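Side-chain contact in possible TctC subunit of the Tripartite Tricarboxylate Transport(TTT) Family (Rhodopseudomonas palustris, PDB 6HKE), which binds malate in its pocket and probably delivers it, as a periplasmic binding protein, to a tripartite tricarboxylate transporter for high-affinity C4-dicarboxylate uptake: residues A[151-156]-A[299-304]. The protein carries 2 engineered substitutions. Residues are numbered along the deposited sequence; the frame is centred on the assembly and turned at random.
Sequences SYASCL and SRWEDV. With LMR ((2S)-2-hydroxybutanedioic acid), chain E; MLT (D-malate), chain D.
Ala-153 and Trp-301 mark the nearest backbone approach of helical segments 151-156 and 299-304, whose axes run 12.1 Å from each other at closest and cross at 39°, wide enough to admit an indole between them. The Trp-301 ring takes that space. Its chi1 of -68° places CG beside the backbone N and anti to the carbonyl carbon, and the six-membered ring reaches segment 151-156 with its outer atoms. The methyl of Ala-153 lies over one face in a CH-pi contact, CB sitting 4.1 Å from the ring centroid and 19° off the normal. CH2 of Trp-301 also comes within 3.5 Å of the carbonyl O of Ala-153. On the opposite face of the indole the CD methylene of Arg-300 packs 3.7 Å above the plane, shifted toward the rim, so the ring has a neighbour on each face. Since Ala-86 of helix 82-90 and Leu-157 also touch Trp-301, an alanine in its place would probably open a gap between the helices and leave the Ala-153 methyl without its aromatic partner. In this type II periplasmic binding protein the contact joins helix 287-305, near the modelled C-terminus, to helix 150-162, whose N-terminal turn binds the ligand. There Ser-151 N donates to a carboxylate oxygen of each of the two overlapping malates, O1B of (S)-malate at 2.7 Å and O2 of D-malate at 3.2 Å, and Val-150 N adds a second backbone bond to either ligand. Further along, Leu-156 CD2 meets Val-304 CG1 at 4.4 Å, a looser apolar touch. Ser-154 turns its hydroxyl back to Val-150 O within its own helix, and no hydrogen bond links the two segments.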
# COMPACT_ATOMS: atom_id res chain seq x y z
N SER A 151 5.59 -3.10 -0.39
CA SER A 151 6.23 -4.42 -0.20
C SER A 151 7.75 -4.22 -0.21
O SER A 151 8.40 -4.78 0.68
CB SER A 151 5.79 -5.45 -1.23
OG SER A 151 5.89 -4.94 -2.57
N TYR A 152 8.27 -3.40 -1.13
CA TYR A 152 9.73 -3.13 -1.26
C TYR A 152 10.18 -2.30 -0.05
O TYR A 152 11.11 -2.71 0.64
CB TYR A 152 10.10 -2.42 -2.57
CG TYR A 152 11.57 -2.08 -2.67
CD1 TYR A 152 12.51 -3.07 -2.92
CD2 TYR A 152 12.02 -0.79 -2.46
CE1 TYR A 152 13.86 -2.78 -2.99
CE2 TYR A 152 13.37 -0.48 -2.53
CZ TYR A 152 14.29 -1.48 -2.80
OH TYR A 152 15.62 -1.21 -2.87
N ALA A 153 9.53 -1.18 0.19
CA ALA A 153 9.89 -0.25 1.29
C ALA A 153 9.92 -1.04 2.60
O ALA A 153 10.95 -0.96 3.30
CB ALA A 153 8.92 0.91 1.34
N SER A 154 8.87 -1.80 2.90
CA SER A 154 8.76 -2.66 4.11
C SER A 154 9.88 -3.72 4.19
O SER A 154 10.43 -3.91 5.29
CB SER A 154 7.40 -3.27 4.19
OG SER A 154 6.42 -2.26 4.26
N CYS A 155 10.23 -4.42 3.09
CA CYS A 155 11.24 -5.51 3.09
C CYS A 155 12.64 -4.89 3.21
O CYS A 155 13.50 -5.46 3.91
CB CYS A 155 11.08 -6.45 1.91
SG CYS A 155 11.97 -6.00 0.39
N LEU A 156 12.86 -3.73 2.61
CA LEU A 156 14.15 -3.00 2.77
C LEU A 156 14.31 -2.58 4.25
O LEU A 156 15.44 -2.67 4.78
CB LEU A 156 14.17 -1.82 1.81
CG LEU A 156 15.45 -0.99 1.83
CD1 LEU A 156 15.77 -0.44 0.45
CD2 LEU A 156 15.34 0.14 2.85
N SER A 299 9.75 12.20 4.75
CA SER A 299 10.82 12.48 5.75
C SER A 299 11.21 11.19 6.47
O SER A 299 12.43 10.99 6.70
CB SER A 299 10.42 13.51 6.79
OG SER A 299 9.52 14.47 6.26
N ARG A 300 10.21 10.39 6.85
CA ARG A 300 10.38 9.11 7.58
C ARG A 300 11.37 8.24 6.78
O ARG A 300 12.36 7.80 7.37
CB ARG A 300 9.00 8.49 7.82
CG ARG A 300 9.00 7.21 8.65
CD ARG A 300 9.40 6.01 7.81
NE ARG A 300 9.56 4.76 8.55
CZ ARG A 300 8.60 3.87 8.79
NH1 ARG A 300 8.89 2.77 9.46
NH2 ARG A 300 7.36 4.08 8.38
N TRP A 301 11.16 8.07 5.47
CA TRP A 301 12.00 7.18 4.62
C TRP A 301 13.33 7.84 4.25
O TRP A 301 14.26 7.09 3.91
CB TRP A 301 11.23 6.72 3.38
CG TRP A 301 10.13 5.80 3.78
CD1 TRP A 301 8.83 6.13 3.98
CD2 TRP A 301 10.26 4.42 4.19
NE1 TRP A 301 8.12 5.04 4.40
CE2 TRP A 301 8.97 3.98 4.56
CE3 TRP A 301 11.32 3.52 4.24
CZ2 TRP A 301 8.72 2.68 4.97
CZ3 TRP A 301 11.07 2.23 4.66
CH2 TRP A 301 9.78 1.82 5.00
N GLU A 302 13.42 9.18 4.29
CA GLU A 302 14.72 9.91 4.21
C GLU A 302 15.56 9.54 5.44
O GLU A 302 16.74 9.30 5.25
CB GLU A 302 14.50 11.42 4.07
CG GLU A 302 14.32 11.87 2.62
CD GLU A 302 13.65 13.23 2.39
OE1 GLU A 302 13.16 13.84 3.38
OE2 GLU A 302 13.59 13.68 1.22
N ASP A 303 14.96 9.45 6.64
CA ASP A 303 15.61 9.03 7.91
C ASP A 303 16.08 7.56 7.85
O ASP A 303 17.22 7.30 8.30
CB ASP A 303 14.70 9.17 9.14
CG ASP A 303 14.44 10.61 9.55
OD1 ASP A 303 14.66 11.51 8.73
OD2 ASP A 303 13.99 10.81 10.70
N VAL A 304 15.23 6.65 7.37
CA VAL A 304 15.53 5.19 7.20
C VAL A 304 16.79 5.03 6.34
O VAL A 304 17.60 4.16 6.68
CB VAL A 304 14.33 4.42 6.58
CG1 VAL A 304 14.72 3.01 6.15
CG2 VAL A 304 13.13 4.37 7.52
C1 LMR E . 2.69 -2.64 -2.82
O1A LMR E . 2.93 -1.49 -3.23
O1B LMR E . 3.49 -3.33 -2.14
C2 LMR E . 1.31 -3.24 -3.15
O2 LMR E . 0.21 -2.39 -2.84
C3 LMR E . 1.18 -3.62 -4.63
C4 LMR E . -0.29 -3.91 -4.88
O4A LMR E . -0.61 -5.08 -5.17
O4B LMR E . -1.13 -2.98 -4.73
C1 MLT D . 2.59 -2.39 -3.00
O1 MLT D . 2.95 -1.22 -2.73
O2 MLT D . 3.25 -3.37 -2.60
C2 MLT D . 1.35 -2.58 -3.85
O3 MLT D . 0.17 -1.86 -3.44
C3 MLT D . 0.89 -4.01 -3.85
C4 MLT D . -0.30 -3.99 -4.78
O4 MLT D . -1.24 -3.17 -4.58
O5 MLT D . -0.25 -4.79 -5.73